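Local coordinates for nisin biosynthesis protein NisC (Lactococcus lactis subsp. lactis, PDB 2G0D) that catalyses the cyclisation steps that install the thioether rings of the lantibiotic nisin, a zinc-dependent reaction carried out within an alpha toroid, at residues A231-I236 with D298-K303; A218-Y223 with G292-N297. One frame throughout, in Å; residues are numbered along the deposited sequence.

Contact 1 of 2, residues A231-I236 with D298-K303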
loop_
_atom_site.group_PDB
_atom_site.type_symbol
_atom_site.label_atom_id
_atom_site.label_comp_id
_atom_site.label_asym_id
_atom_site.label_seq_id
_atom_site.Cartn_x
_atom_site.Cartn_y
_atom_site.Cartn_z
ATOM N N ALA A 231 12.726 12.366 -10.638
ATOM C CA ALA A 231 11.818 11.231 -10.916
ATOM C C ALA A 231 10.403 11.527 -10.420
ATOM O O ALA A 231 9.414 11.250 -11.104
ATOM C CB ALA A 231 12.345 9.961 -10.287
ATOM N N LEU A 232 10.320 12.100 -9.231
ATOM C CA LEU A 232 9.051 12.499 -8.630
ATOM C C LEU A 232 8.327 13.558 -9.477
ATOM O O LEU A 232 7.140 13.418 -9.766
ATOM C CB LEU A 232 9.311 13.048 -7.222
ATOM C CG LEU A 232 8.135 13.595 -6.415
ATOM C CD1 LEU A 232 7.016 12.544 -6.313
ATOM C CD2 LEU A 232 8.597 14.072 -5.030
ATOM N N GLN A 233 9.059 14.613 -9.851
ATOM C CA GLN A 233 8.543 15.668 -10.722
ATOM C C GLN A 233 7.993 15.131 -12.049
ATOM O O GLN A 233 6.882 15.480 -12.448
ATOM C CB GLN A 233 9.635 16.701 -10.988
ATOM C CG GLN A 233 9.100 18.082 -11.230
ATOM C CD GLN A 233 8.841 18.851 -9.936
ATOM O OE1 GLN A 233 7.722 19.327 -9.701
ATOM N NE2 GLN A 233 9.879 18.995 -9.105
ATOM N N LYS A 234 8.778 14.284 -12.718
ATOM C CA LYS A 234 8.384 13.651 -13.980
ATOM C C LYS A 234 7.098 12.830 -13.834
ATOM O O LYS A 234 6.205 12.910 -14.680
ATOM C CB LYS A 234 9.505 12.762 -14.513
ATOM C CG LYS A 234 9.104 11.957 -15.742
ATOM C CD LYS A 234 10.294 11.589 -16.619
ATOM C CE LYS A 234 9.792 10.812 -17.827
ATOM N NZ LYS A 234 10.881 10.120 -18.573
ATOM N N ILE A 235 7.018 12.048 -12.758
ATOM C CA ILE A 235 5.837 11.245 -12.468
ATOM C C ILE A 235 4.604 12.148 -12.351
ATOM O O ILE A 235 3.594 11.878 -12.975
ATOM C CB ILE A 235 6.044 10.347 -11.214
ATOM C CG1 ILE A 235 7.033 9.214 -11.540
ATOM C CG2 ILE A 235 4.696 9.785 -10.687
ATOM C CD1 ILE A 235 7.458 8.388 -10.336
ATOM N N ILE A 236 4.710 13.238 -11.597
ATOM C CA ILE A 236 3.567 14.117 -11.424
ATOM C C ILE A 236 3.208 14.789 -12.747
ATOM O O ILE A 236 2.038 14.858 -13.112
ATOM C CB ILE A 236 3.774 15.143 -10.289
ATOM C CG1 ILE A 236 3.878 14.430 -8.938
ATOM C CG2 ILE A 236 2.589 16.124 -10.229
ATOM C CD1 ILE A 236 4.583 15.247 -7.878
ATOM N N ASP A 298 1.707 24.239 -3.418
ATOM C CA ASP A 298 0.358 24.395 -2.857
ATOM C C ASP A 298 -0.682 23.898 -3.836
ATOM O O ASP A 298 -1.723 23.398 -3.426
ATOM C CB ASP A 298 0.041 25.860 -2.497
ATOM C CG ASP A 298 0.674 26.312 -1.174
ATOM O OD1 ASP A 298 1.051 25.451 -0.354
ATOM O OD2 ASP A 298 0.794 27.555 -0.965
ATOM N N TYR A 299 -0.396 24.077 -5.124
ATOM C CA TYR A 299 -1.274 23.634 -6.202
ATOM C C TYR A 299 -1.491 22.106 -6.170
ATOM O O TYR A 299 -2.640 21.643 -6.239
ATOM C CB TYR A 299 -0.735 24.092 -7.575
ATOM C CG TYR A 299 -1.391 23.391 -8.761
ATOM C CD1 TYR A 299 -2.709 23.688 -9.135
ATOM C CD2 TYR A 299 -0.703 22.410 -9.489
ATOM C CE1 TYR A 299 -3.326 23.032 -10.218
ATOM C CE2 TYR A 299 -1.304 21.753 -10.559
ATOM C CZ TYR A 299 -2.615 22.070 -10.920
ATOM O OH TYR A 299 -3.210 21.419 -11.978
ATOM N N PHE A 300 -0.406 21.338 -6.066
ATOM C CA PHE A 300 -0.507 19.865 -5.944
ATOM C C PHE A 300 -1.311 19.453 -4.714
ATOM O O PHE A 300 -2.127 18.547 -4.789
ATOM C CB PHE A 300 0.873 19.192 -5.851
ATOM C CG PHE A 300 1.736 19.326 -7.095
ATOM C CD1 PHE A 300 1.182 19.593 -8.340
ATOM C CD2 PHE A 300 3.103 19.114 -7.011
ATOM C CE1 PHE A 300 1.984 19.696 -9.488
ATOM C CE2 PHE A 300 3.925 19.213 -8.145
ATOM C CZ PHE A 300 3.356 19.501 -9.390
ATOM N N VAL A 301 -1.066 20.091 -3.569
ATOM C CA VAL A 301 -1.811 19.737 -2.371
ATOM C C VAL A 301 -3.300 20.040 -2.575
ATOM O O VAL A 301 -4.139 19.169 -2.354
ATOM C CB VAL A 301 -1.268 20.433 -1.100
ATOM C CG1 VAL A 301 -2.171 20.132 0.086
ATOM C CG2 VAL A 301 0.153 19.954 -0.785
ATOM N N ASP A 302 -3.613 21.254 -3.032
ATOM C CA ASP A 302 -5.004 21.642 -3.320
ATOM C C ASP A 302 -5.666 20.704 -4.369
ATOM O O ASP A 302 -6.839 20.358 -4.236
ATOM C CB ASP A 302 -5.107 23.145 -3.723
ATOM C CG ASP A 302 -4.730 24.111 -2.567
ATOM O OD1 ASP A 302 -4.587 23.640 -1.407
ATOM O OD2 ASP A 302 -4.565 25.347 -2.811
ATOM N N LYS A 303 -4.911 20.283 -5.385
ATOM C CA LYS A 303 -5.456 19.345 -6.376
ATOM C C LYS A 303 -5.729 17.997 -5.728
ATOM O O LYS A 303 -6.782 17.410 -5.966
ATOM C CB LYS A 303 -4.515 19.129 -7.547
ATOM C CG LYS A 303 -5.208 18.401 -8.698
ATOM C CD LYS A 303 -4.510 18.596 -10.027
ATOM C CE LYS A 303 -5.228 17.812 -11.108
ATOM N NZ LYS A 303 -4.846 18.214 -12.461
#
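F300 and I236 carry the meeting of helices 226-242 and 298-314 in the alpha toroid of this cyclase. Just before helix 298-314, N297, at the N-cap, accepts the backbone N-H of F300 with OD1. In the first turn, Y299 gives its OH to a hydrogen bond with E240, one turn beyond I236 on the facing helix. The direct packing falls to F300. With CG anti to its carbonyl carbon (chi1 -65°), the ring reaches out to I236, whose CG2 sits over one face, 3.5 Å above the ring plane and displaced toward the rim. This is a CH-pi contact, 3.8 Å from CG2 of I236 to the F300 ring centroid and 23° off the ring normal; the closest single approach is I236 CG2 to F300 CZ at 3.6 Å. The other branch of I236 adds less, CD1 lying 4.0 Å from F300 CE2. Q233, bent at chi2, brings OE1 to the edge of the same ring near its plane, a loose approach at the exposed margin. Finally, K303 extends its chain so that NZ makes salt bridges with two acids of helix 226-242, OE2 of E240 and OE1 of E243.

Contact 2 of 2, residues A218-Y223 with G292-N297; sequences AHIKGY and GLALDN
A294 meets two side chains from the last turn of helix 208-221, joining the ends of two helices of the alpha toroid, with H219 and I220 set around its methyl group and carbonyl O. The backbones come close here, with 6.2 Å between the CA atoms of I220 and A294, a spacing that suits the short alanine side chain. I220 packs alongside with one branch alone: CG2 lies 4.1 Å from CA of A294 and 4.2 Å from its CB, the latter an ordinary apolar contact. Its chi1 of 67° puts CG1 between the backbone N and the carbonyl carbon, so the longer branch leads off from the alanine while CG2 stays against it. H219 reaches across from the preceding position, its CG set opposite the backbone N (chi1 178°), and the imidazole comes obliquely to the carbonyl O of A294. The interface thus combines an apolar patch with a ring resting by a backbone carbonyl. Both segments run out of their helices here. In 218-223 a Schellman motif ends the helix, with Y223 N bonded to A218 O at 2.9 Å, G222 N to H219 O at 3.0 Å, and G222 at positive phi. In 292-297, D296, also at positive phi, is the first residue to leave helical geometry, and N297 N bonds back to G292 O at 2.8 Å. Around this junction, F405 touches both I220 and L293, H219 leans on L229 of helix 226-242, and L295 fits among L232, Q233 and I236 of that helix and F300 of helix 298-314.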
loop_
_atom_site.group_PDB
_atom_site.type_symbol
_atom_site.label_atom_id
_atom_site.label_comp_id
_atom_site.label_asym_id
_atom_site.label_seq_id
_atom_site.Cartn_x
_atom_site.Cartn_y
_atom_site.Cartn_z
ATOM N N ALA A 218 10.396 9.090 0.872
ATOM C CA ALA A 218 11.871 9.033 1.017
ATOM C C ALA A 218 12.515 10.411 1.171
ATOM O O ALA A 218 13.298 10.605 2.085
ATOM C CB ALA A 218 12.522 8.266 -0.161
ATOM N N HIS A 219 12.169 11.374 0.305
ATOM C CA HIS A 219 12.650 12.753 0.464
ATOM C C HIS A 219 12.368 13.375 1.842
ATOM O O HIS A 219 13.279 13.899 2.468
ATOM C CB HIS A 219 12.139 13.684 -0.636
ATOM C CG HIS A 219 12.593 15.106 -0.467
ATOM N ND1 HIS A 219 11.728 16.135 -0.154
ATOM C CD2 HIS A 219 13.828 15.662 -0.532
ATOM C CE1 HIS A 219 12.406 17.267 -0.065
ATOM N NE2 HIS A 219 13.682 17.005 -0.289
ATOM N N ILE A 220 11.122 13.313 2.325
ATOM C CA ILE A 220 10.820 13.886 3.638
ATOM C C ILE A 220 11.539 13.127 4.758
ATOM O O ILE A 220 11.832 13.702 5.809
ATOM C CB ILE A 220 9.278 14.033 3.950
ATOM C CG1 ILE A 220 8.578 12.674 4.080
ATOM C CG2 ILE A 220 8.588 15.001 2.986
ATOM C CD1 ILE A 220 8.469 12.221 5.526
ATOM N N LYS A 221 11.844 11.849 4.527
ATOM C CA LYS A 221 12.580 11.062 5.518
ATOM C C LYS A 221 14.081 11.405 5.581
ATOM O O LYS A 221 14.760 11.035 6.543
ATOM C CB LYS A 221 12.353 9.568 5.310
ATOM C CG LYS A 221 10.926 9.081 5.674
ATOM C CD LYS A 221 10.549 9.506 7.119
ATOM C CE LYS A 221 10.231 8.339 7.954
ATOM N NZ LYS A 221 10.077 8.690 9.388
ATOM N N GLY A 222 14.574 12.113 4.560
ATOM C CA GLY A 222 15.973 12.572 4.498
ATOM C C GLY A 222 16.774 11.888 3.397
ATOM O O GLY A 222 17.973 12.094 3.277
ATOM N N TYR A 223 16.084 11.077 2.592
ATOM C CA TYR A 223 16.702 10.280 1.530
ATOM C C TYR A 223 16.222 10.725 0.147
ATOM O O TYR A 223 15.154 10.291 -0.335
ATOM C CB TYR A 223 16.394 8.778 1.749
ATOM C CG TYR A 223 16.818 8.244 3.108
ATOM C CD1 TYR A 223 18.098 7.685 3.309
ATOM C CD2 TYR A 223 15.951 8.307 4.195
ATOM C CE1 TYR A 223 18.476 7.196 4.572
ATOM C CE2 TYR A 223 16.318 7.820 5.448
ATOM C CZ TYR A 223 17.569 7.269 5.634
ATOM O OH TYR A 223 17.896 6.820 6.900
ATOM N N GLY A 292 3.054 17.277 -3.376
ATOM C CA GLY A 292 2.787 18.657 -2.982
ATOM C C GLY A 292 3.424 19.063 -1.667
ATOM O O GLY A 292 3.967 20.176 -1.548
ATOM N N LEU A 293 3.344 18.185 -0.669
ATOM C CA LEU A 293 3.992 18.448 0.618
ATOM C C LEU A 293 5.512 18.326 0.492
ATOM O O LEU A 293 6.224 19.177 1.025
ATOM C CB LEU A 293 3.451 17.569 1.752
ATOM C CG LEU A 293 1.940 17.695 2.053
ATOM C CD1 LEU A 293 1.457 16.527 2.965
ATOM C CD2 LEU A 293 1.552 19.056 2.634
ATOM N N ALA A 294 6.002 17.304 -0.224
ATOM C CA ALA A 294 7.462 17.104 -0.403
ATOM C C ALA A 294 8.151 18.198 -1.225
ATOM O O ALA A 294 9.298 18.551 -0.930
ATOM C CB ALA A 294 7.759 15.743 -1.023
ATOM N N LEU A 295 7.469 18.676 -2.272
ATOM C CA LEU A 295 7.975 19.711 -3.202
ATOM C C LEU A 295 7.536 21.141 -2.803
ATOM O O LEU A 295 7.888 22.121 -3.470
ATOM C CB LEU A 295 7.524 19.386 -4.654
ATOM C CG LEU A 295 8.026 18.045 -5.240
ATOM C CD1 LEU A 295 7.360 17.672 -6.557
ATOM C CD2 LEU A 295 9.564 18.060 -5.446
ATOM N N ASP A 296 6.807 21.256 -1.695
ATOM C CA ASP A 296 6.251 22.533 -1.240
ATOM C C ASP A 296 5.473 23.245 -2.374
ATOM O O ASP A 296 5.707 24.406 -2.703
ATOM C CB ASP A 296 7.335 23.432 -0.610
ATOM C CG ASP A 296 6.748 24.611 0.169
ATOM O OD1 ASP A 296 5.580 24.511 0.621
ATOM O OD2 ASP A 296 7.460 25.636 0.337
ATOM N N ASN A 297 4.548 22.502 -2.976
ATOM C CA ASN A 297 3.720 23.010 -4.059
ATOM C C ASN A 297 2.266 23.043 -3.578
ATOM O O ASN A 297 1.674 22.002 -3.328
ATOM C CB ASN A 297 3.910 22.138 -5.300
ATOM C CG ASN A 297 3.233 22.701 -6.516
ATOM O OD1 ASN A 297 2.062 23.069 -6.479
ATOM N ND2 ASN A 297 3.978 22.802 -7.609
#

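In the fold
Contacts 1 and 2 illustrate how two pairs of successive helices, 208-221 with 226-242 and 281-294 with 298-314, pack together in a toroid: each contact takes one helix from each, and their segments alternate along the chain. Contact 1 is partly buried and rests on an aromatic face and an aliphatic branch; contact 2 is a surface contact at helix ends, where the backbones run closer at an alanine and a ring meets a carbonyl. With centres 11 Å apart, they touch directly around the turn between 281-294 and 298-314: F300 CB lies 3.5 Å from G292 CA across it, and L295 CD1 lies 3.6 Å from Q233 OE1.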